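Local coordinates for nitroalkane oxidase (Podospora anserina, PDB 3MKH), which catalyses the FAD-dependent oxidation of nitroalkanes to aldehydes or ketones, consuming oxygen and releasing nitrite and hydrogen peroxide, with a preference for longer substrates, at residues A[287-290]-A[291-295]; A[304-307]-A[308-311]; A[311-314]-A[315-319]. All coordinates share one frame; numbering follows the deposited sequence.

Contact 1: A[287-290]-A[291-295]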
# COMPACT_ATOMS: atom_id res chain seq x y z
N ALA A 287 -0.19 -5.82 20.93
CA ALA A 287 -0.64 -4.78 21.87
C ALA A 287 -1.62 -3.80 21.21
O ALA A 287 -2.60 -3.40 21.82
CB ALA A 287 0.55 -4.02 22.47
N ALA A 288 -1.34 -3.40 19.97
CA ALA A 288 -2.21 -2.45 19.28
C ALA A 288 -3.57 -3.09 19.01
O ALA A 288 -4.62 -2.48 19.24
CB ALA A 288 -1.55 -1.98 17.98
N PHE A 289 -3.55 -4.33 18.52
CA PHE A 289 -4.80 -5.05 18.28
C PHE A 289 -5.61 -5.19 19.57
O PHE A 289 -6.80 -4.91 19.60
CB PHE A 289 -4.53 -6.44 17.69
CG PHE A 289 -5.77 -7.25 17.49
CD1 PHE A 289 -6.49 -7.17 16.31
CD2 PHE A 289 -6.24 -8.07 18.50
CE1 PHE A 289 -7.66 -7.91 16.13
CE2 PHE A 289 -7.40 -8.81 18.34
CZ PHE A 289 -8.11 -8.73 17.14
N ASP A 290 -4.96 -5.64 20.64
CA ASP A 290 -5.64 -5.81 21.93
C ASP A 290 -6.25 -4.53 22.47
O ASP A 290 -7.37 -4.54 22.98
CB ASP A 290 -4.67 -6.36 22.98
CG ASP A 290 -4.37 -7.85 22.78
OD1 ASP A 290 -4.99 -8.51 21.92
OD2 ASP A 290 -3.49 -8.36 23.49
N ALA A 291 -5.51 -3.42 22.38
CA ALA A 291 -6.01 -2.15 22.89
C ALA A 291 -7.20 -1.62 22.08
O ALA A 291 -8.16 -1.08 22.64
CB ALA A 291 -4.88 -1.11 22.94
N ALA A 292 -7.16 -1.80 20.77
CA ALA A 292 -8.27 -1.40 19.90
C ALA A 292 -9.52 -2.27 20.11
O ALA A 292 -10.65 -1.76 20.15
CB ALA A 292 -7.85 -1.42 18.42
N LEU A 293 -9.30 -3.57 20.25
CA LEU A 293 -10.40 -4.51 20.51
C LEU A 293 -11.04 -4.19 21.85
O LEU A 293 -12.26 -4.20 21.99
CB LEU A 293 -9.90 -5.96 20.48
CG LEU A 293 -10.96 -7.07 20.52
CD1 LEU A 293 -11.80 -7.04 19.26
CD2 LEU A 293 -10.28 -8.43 20.66
N LYS A 294 -10.22 -3.89 22.85
CA LYS A 294 -10.71 -3.51 24.16
C LYS A 294 -11.58 -2.25 24.08
O LYS A 294 -12.67 -2.19 24.64
CB LYS A 294 -9.54 -3.26 25.11
CG LYS A 294 -9.93 -2.97 26.56
CD LYS A 294 -8.69 -3.06 27.47
CE LYS A 294 -9.06 -3.21 28.94
NZ LYS A 294 -9.76 -2.01 29.48
N PHE A 295 -11.08 -1.24 23.38
CA PHE A 295 -11.81 0.00 23.16
C PHE A 295 -13.14 -0.29 22.45
O PHE A 295 -14.19 0.20 22.86
CB PHE A 295 -10.93 0.96 22.35
CG PHE A 295 -11.59 2.25 21.96
CD1 PHE A 295 -12.25 2.37 20.75
CD2 PHE A 295 -11.52 3.36 22.79
CE1 PHE A 295 -12.85 3.56 20.37
CE2 PHE A 295 -12.11 4.55 22.42
CZ PHE A 295 -12.77 4.65 21.20
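Phe289 and Leu293, one helical turn apart, lie side by side and point the same way, and theirs is the one meeting of apolar side chains between 287-290 and 291-295. The touch is made along the CE2 side of the ring, where CE2 of Phe289 comes to 3.7 Å from CD2 of Leu293, with CZ a little farther off and the methyl set obliquely to the ring. Both residues carry CG anti to the backbone N (chi1 177° for Phe289, -171° for Leu293), and this shared torsion sends the two side chains off the helix in the same direction. Behind them the backbone is regular: Leu293 N donates to Phe289 O at 2.9 Å, and Lys294 N to Asp290 O at 2.9 Å.

Asp290 turns its carboxylate beside the phenyl group, placing OD1 at the edge of the Phe289 ring, in its plane. That oxygen is fixed from outside, since it accepts a hydrogen bond from Trp422 NE1 of the second subunit, whose indole also meets the Phe289 ring with the planes inclined at about 70°. Tyr419 of the same neighbour packs on both Phe289 and Leu293. On the side turned to the rest of the helical bundle, the small Ala292 donates its N to Ala288 O at 3.0 Å, while its methyl packs against Leu317 of helix 311-340 and Val370 and Val374 of helix 345-374.

What emerges is an i to i+4 aromatic-aliphatic pair on a long alpha-helix, with alanine turned to neighbouring helices and the larger pair to another subunit, within the helical C-terminal domain of the acyl-CoA dehydrogenase fold.

Contact 2: A[304-307]-A[308-311]. With FAD (flavin-adenine dinucleotide), chain H.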
# COMPACT_ATOMS: atom_id res chain seq x y z
N ALA A 304 -25.95 2.99 17.55
CA ALA A 304 -27.11 2.13 17.73
C ALA A 304 -26.68 0.66 17.83
O ALA A 304 -27.43 -0.20 18.28
CB ALA A 304 -28.11 2.32 16.57
N VAL A 305 -25.45 0.39 17.39
CA VAL A 305 -24.88 -0.96 17.45
C VAL A 305 -23.49 -0.90 18.07
O VAL A 305 -22.91 0.18 18.23
CB VAL A 305 -24.79 -1.60 16.04
CG1 VAL A 305 -26.19 -1.84 15.46
CG2 VAL A 305 -23.96 -0.73 15.11
N PRO A 306 -22.95 -2.07 18.46
CA PRO A 306 -21.57 -2.14 18.97
C PRO A 306 -20.58 -1.62 17.93
O PRO A 306 -20.85 -1.71 16.73
CB PRO A 306 -21.36 -3.64 19.18
CG PRO A 306 -22.73 -4.19 19.40
CD PRO A 306 -23.64 -3.37 18.54
N LEU A 307 -19.45 -1.09 18.38
CA LEU A 307 -18.46 -0.55 17.45
C LEU A 307 -17.99 -1.63 16.47
O LEU A 307 -17.74 -1.35 15.30
CB LEU A 307 -17.30 0.12 18.19
CG LEU A 307 -16.31 0.92 17.32
CD1 LEU A 307 -17.04 2.01 16.55
CD2 LEU A 307 -15.17 1.51 18.13
N LEU A 308 -17.90 -2.88 16.92
CA LEU A 308 -17.47 -3.96 16.02
C LEU A 308 -18.48 -4.27 14.91
O LEU A 308 -18.15 -4.96 13.95
CB LEU A 308 -17.09 -5.23 16.79
CG LEU A 308 -15.62 -5.37 17.21
CD1 LEU A 308 -15.42 -6.62 18.05
CD2 LEU A 308 -14.70 -5.37 15.99
N GLU A 309 -19.69 -3.73 15.01
CA GLU A 309 -20.66 -3.97 13.94
C GLU A 309 -20.51 -3.05 12.74
O GLU A 309 -21.13 -3.28 11.70
CB GLU A 309 -22.09 -4.00 14.47
CG GLU A 309 -22.48 -5.38 14.99
CD GLU A 309 -23.92 -5.46 15.46
OE1 GLU A 309 -24.82 -5.04 14.70
OE2 GLU A 309 -24.13 -5.95 16.59
N ARG A 310 -19.66 -2.03 12.87
CA ARG A 310 -19.31 -1.20 11.72
C ARG A 310 -18.32 -1.94 10.84
O ARG A 310 -17.19 -2.19 11.26
CB ARG A 310 -18.69 0.12 12.20
CG ARG A 310 -19.42 0.76 13.36
CD ARG A 310 -20.79 1.23 12.93
NE ARG A 310 -21.57 1.79 14.02
CZ ARG A 310 -22.83 2.21 13.90
NH1 ARG A 310 -23.45 2.12 12.72
NH2 ARG A 310 -23.48 2.70 14.95
N GLN A 311 -18.73 -2.28 9.62
CA GLN A 311 -17.82 -2.94 8.69
C GLN A 311 -16.47 -2.23 8.60
O GLN A 311 -15.43 -2.87 8.44
CB GLN A 311 -18.43 -3.04 7.28
CG GLN A 311 -19.49 -4.13 7.12
CD GLN A 311 -19.82 -4.45 5.66
OE1 GLN A 311 -20.50 -5.44 5.38
NE2 GLN A 311 -19.32 -3.62 4.74
PA FAD H . -15.91 9.12 16.74
O1A FAD H . -17.34 9.16 17.03
O2A FAD H . -14.97 9.40 17.83
O5B FAD H . -15.58 7.67 16.08
C5B FAD H . -14.29 7.05 16.25
C4B FAD H . -14.07 5.80 15.37
O4B FAD H . -15.17 4.89 15.56
C3B FAD H . -14.07 6.16 13.89
O3B FAD H . -12.74 6.43 13.45
C2B FAD H . -14.59 4.88 13.23
O2B FAD H . -13.53 3.97 12.97
C1B FAD H . -15.52 4.27 14.28
N9A FAD H . -16.95 4.51 13.92
C8A FAD H . -17.86 5.11 14.68
N7A FAD H . -19.03 5.14 14.05
C5A FAD H . -18.87 4.55 12.87
C6A FAD H . -19.73 4.28 11.80
N6A FAD H . -21.01 4.65 11.82
N1A FAD H . -19.23 3.65 10.73
C2A FAD H . -17.97 3.28 10.69
N3A FAD H . -17.13 3.51 11.69
C4A FAD H . -17.55 4.14 12.79
N1 FAD H . -14.17 18.95 17.30
C2 FAD H . -15.00 20.07 17.26
O2 FAD H . -16.19 19.94 17.51
N3 FAD H . -14.48 21.32 16.92
C4 FAD H . -13.12 21.45 16.64
O4 FAD H . -12.66 22.55 16.35
C4X FAD H . -12.30 20.34 16.68
N5 FAD H . -10.93 20.45 16.40
C5X FAD H . -10.07 19.43 16.81
C6 FAD H . -8.71 19.66 16.87
C7 FAD H . -7.85 18.64 17.28
C7M FAD H . -6.35 18.89 17.35
C8 FAD H . -8.37 17.40 17.61
C8M FAD H . -7.43 16.28 18.06
C9 FAD H . -9.74 17.17 17.54
C9A FAD H . -10.59 18.19 17.14
N10 FAD H . -11.98 17.98 17.07
C10 FAD H . -12.82 19.09 17.02
C1' FAD H . -12.55 16.61 17.05
C2' FAD H . -12.44 16.00 15.65
O2' FAD H . -13.14 16.81 14.72
C3' FAD H . -12.95 14.55 15.59
O3' FAD H . -12.82 14.06 14.26
C4' FAD H . -14.40 14.38 16.03
O4' FAD H . -14.48 14.35 17.45
C5' FAD H . -14.96 13.06 15.50
O5' FAD H . -14.08 11.98 15.82
P FAD H . -14.20 10.58 15.06
O1P FAD H . -14.23 10.83 13.61
O2P FAD H . -13.19 9.67 15.62
O3P FAD H . -15.65 10.10 15.53
O HOH W 1 -21.24 1.89 16.79
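The adenine end of the FAD pocket is bordered here by the 304-311 connection between helices 262-298 and 311-340, and the Arg310 guanidinium is sandwiched within it. Val305 CG2 sits over the centre of one face, 3.4 Å from Arg310 CZ, while FAD N6A lies over the opposite face, offset toward the rim. The arginine chain bends at chi2 (-67°), which lays its aliphatic part over the face of the adenine, with CD 3.4 Å from FAD C6A. In the guanidinium plane, one water accepts from Arg310 NE at 2.8 Å and donates to Val305 O, tying the group to its own loop. Arg310 NH2 forms a salt bridge to Glu145 of the third subunit, which also accepts from Ala304 N.

Leu307 reaches the ribose instead, with CD1 3.5 Å from FAD C1B. A short 3-10 turn shapes the loop: Glu309 N donates to Pro306 O at 2.9 Å and Arg310 N to Leu307 O at 3.2 Å. The Glu309 carboxylate lies against the Pro306 ring, its OE2 in van der Waals contact 3.3 Å from Pro306 CD. Arg310 stands at the N-cap of helix 311-340, in a cofactor site built between subunits of the tetramer.

Contact 3: A[311-314]-A[315-319]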
# COMPACT_ATOMS: atom_id res chain seq x y z
N GLN A 311 -18.73 -2.28 9.62
CA GLN A 311 -17.82 -2.94 8.69
C GLN A 311 -16.47 -2.23 8.60
O GLN A 311 -15.43 -2.87 8.44
CB GLN A 311 -18.43 -3.04 7.28
CG GLN A 311 -19.49 -4.13 7.12
CD GLN A 311 -19.82 -4.45 5.66
OE1 GLN A 311 -20.50 -5.44 5.38
NE2 GLN A 311 -19.32 -3.62 4.74
N ALA A 312 -16.49 -0.89 8.70
CA ALA A 312 -15.28 -0.09 8.52
C ALA A 312 -14.28 -0.38 9.64
O ALA A 312 -13.12 -0.66 9.37
CB ALA A 312 -15.62 1.39 8.48
N PHE A 313 -14.76 -0.30 10.88
CA PHE A 313 -13.93 -0.55 12.04
C PHE A 313 -13.43 -1.99 12.04
O PHE A 313 -12.24 -2.26 12.24
CB PHE A 313 -14.72 -0.27 13.31
CG PHE A 313 -13.93 -0.48 14.55
CD1 PHE A 313 -13.87 -1.73 15.15
CD2 PHE A 313 -13.21 0.58 15.12
CE1 PHE A 313 -13.13 -1.93 16.30
CE2 PHE A 313 -12.47 0.39 16.27
CZ PHE A 313 -12.42 -0.87 16.86
N ALA A 314 -14.36 -2.92 11.82
CA ALA A 314 -14.04 -4.33 11.84
C ALA A 314 -12.99 -4.68 10.81
O ALA A 314 -12.08 -5.46 11.09
CB ALA A 314 -15.30 -5.17 11.63
N ASP A 315 -13.09 -4.12 9.61
CA ASP A 315 -12.14 -4.47 8.56
C ASP A 315 -10.73 -3.99 8.88
O ASP A 315 -9.75 -4.66 8.56
CB ASP A 315 -12.62 -3.97 7.19
CG ASP A 315 -13.65 -4.91 6.56
OD1 ASP A 315 -14.28 -5.70 7.31
OD2 ASP A 315 -13.83 -4.85 5.32
N LEU A 316 -10.63 -2.83 9.52
CA LEU A 316 -9.33 -2.34 9.99
C LEU A 316 -8.75 -3.30 11.03
O LEU A 316 -7.58 -3.67 10.96
CB LEU A 316 -9.49 -0.93 10.57
CG LEU A 316 -8.93 0.36 9.95
CD1 LEU A 316 -8.21 0.20 8.62
CD2 LEU A 316 -9.99 1.45 9.88
N LEU A 317 -9.55 -3.71 12.01
CA LEU A 317 -9.03 -4.62 13.04
C LEU A 317 -8.65 -6.00 12.51
O LEU A 317 -7.60 -6.54 12.88
CB LEU A 317 -10.01 -4.79 14.19
CG LEU A 317 -9.75 -3.93 15.41
CD1 LEU A 317 -10.68 -4.33 16.54
CD2 LEU A 317 -8.30 -4.08 15.82
N SER A 318 -9.49 -6.59 11.67
CA SER A 318 -9.17 -7.91 11.15
C SER A 318 -7.93 -7.83 10.26
O SER A 318 -7.12 -8.75 10.23
CB SER A 318 -10.38 -8.56 10.44
OG SER A 318 -10.73 -7.86 9.27
N GLY A 319 -7.77 -6.71 9.55
CA GLY A 319 -6.56 -6.50 8.77
C GLY A 319 -5.32 -6.54 9.65
O GLY A 319 -4.34 -7.20 9.33
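Phe313 overlaps Leu317 one turn further along helix 311-340, the two side chains lying side by side and pointing the same way. Leu317 CD1 approaches the ring obliquely and comes to 3.4 Å from Phe313 CE1, a close fit at the outer end of the phenyl group. With CG anti to the backbone N (chi1 -179°), the phenylalanine swings out along this flank, where Ala296 and Ala373 from helices 262-298 and 345-374 also pack on it. This N-terminal part of the helix borders the FAD pocket, with Ala312 and Phe313 touching the cofactor.

Along the backbone, Leu317 N donates to Phe313 O at 3.1 Å, and Ser318 N to Ala314 O at 2.9 Å. The bond from Leu316 N to Ala312 O, at 3.3 Å, is weak.

Another flank is polar. Asp315, in the second turn, donates its N to Gln311 O at 2.9 Å, and the carboxylate is folded back toward the start of the helix, bringing CG to 3.3 Å from the same Gln311 O. Its OD1 forms a salt bridge to Arg408 NH2 of the second subunit. Replacing Asp315 with an alanine would probably leave that arginine without its charged mate and weaken the hold between the two subunits. A carboxylate near this helix end, paired with an arginine of another chain, is consistent with a charged subunit interface.

How the contacts relate
The three contacts run in series through one helix-loop-helix passage: contact 1 near the end of helix 262-298, contact 2 in the connection, contact 3 at the start of helix 311-340, with Gln311 shared by the last two. Their apolar side chains meet in a common core. Leu308 CD1 lies 3.8 Å from Leu293 CD1, Leu307 CD2 lies 3.5 Å from Phe313 CE2, and Ala292 CB lies 3.8 Å from Leu317 CD2. Contacts 2 and 3 both touch bound FAD, whereas the side chain of Ala292 in contact 1 stays about 10 Å away. All three contacts also reach the second subunit, consistent with a region where subunit packing and the cofactor pocket adjoin.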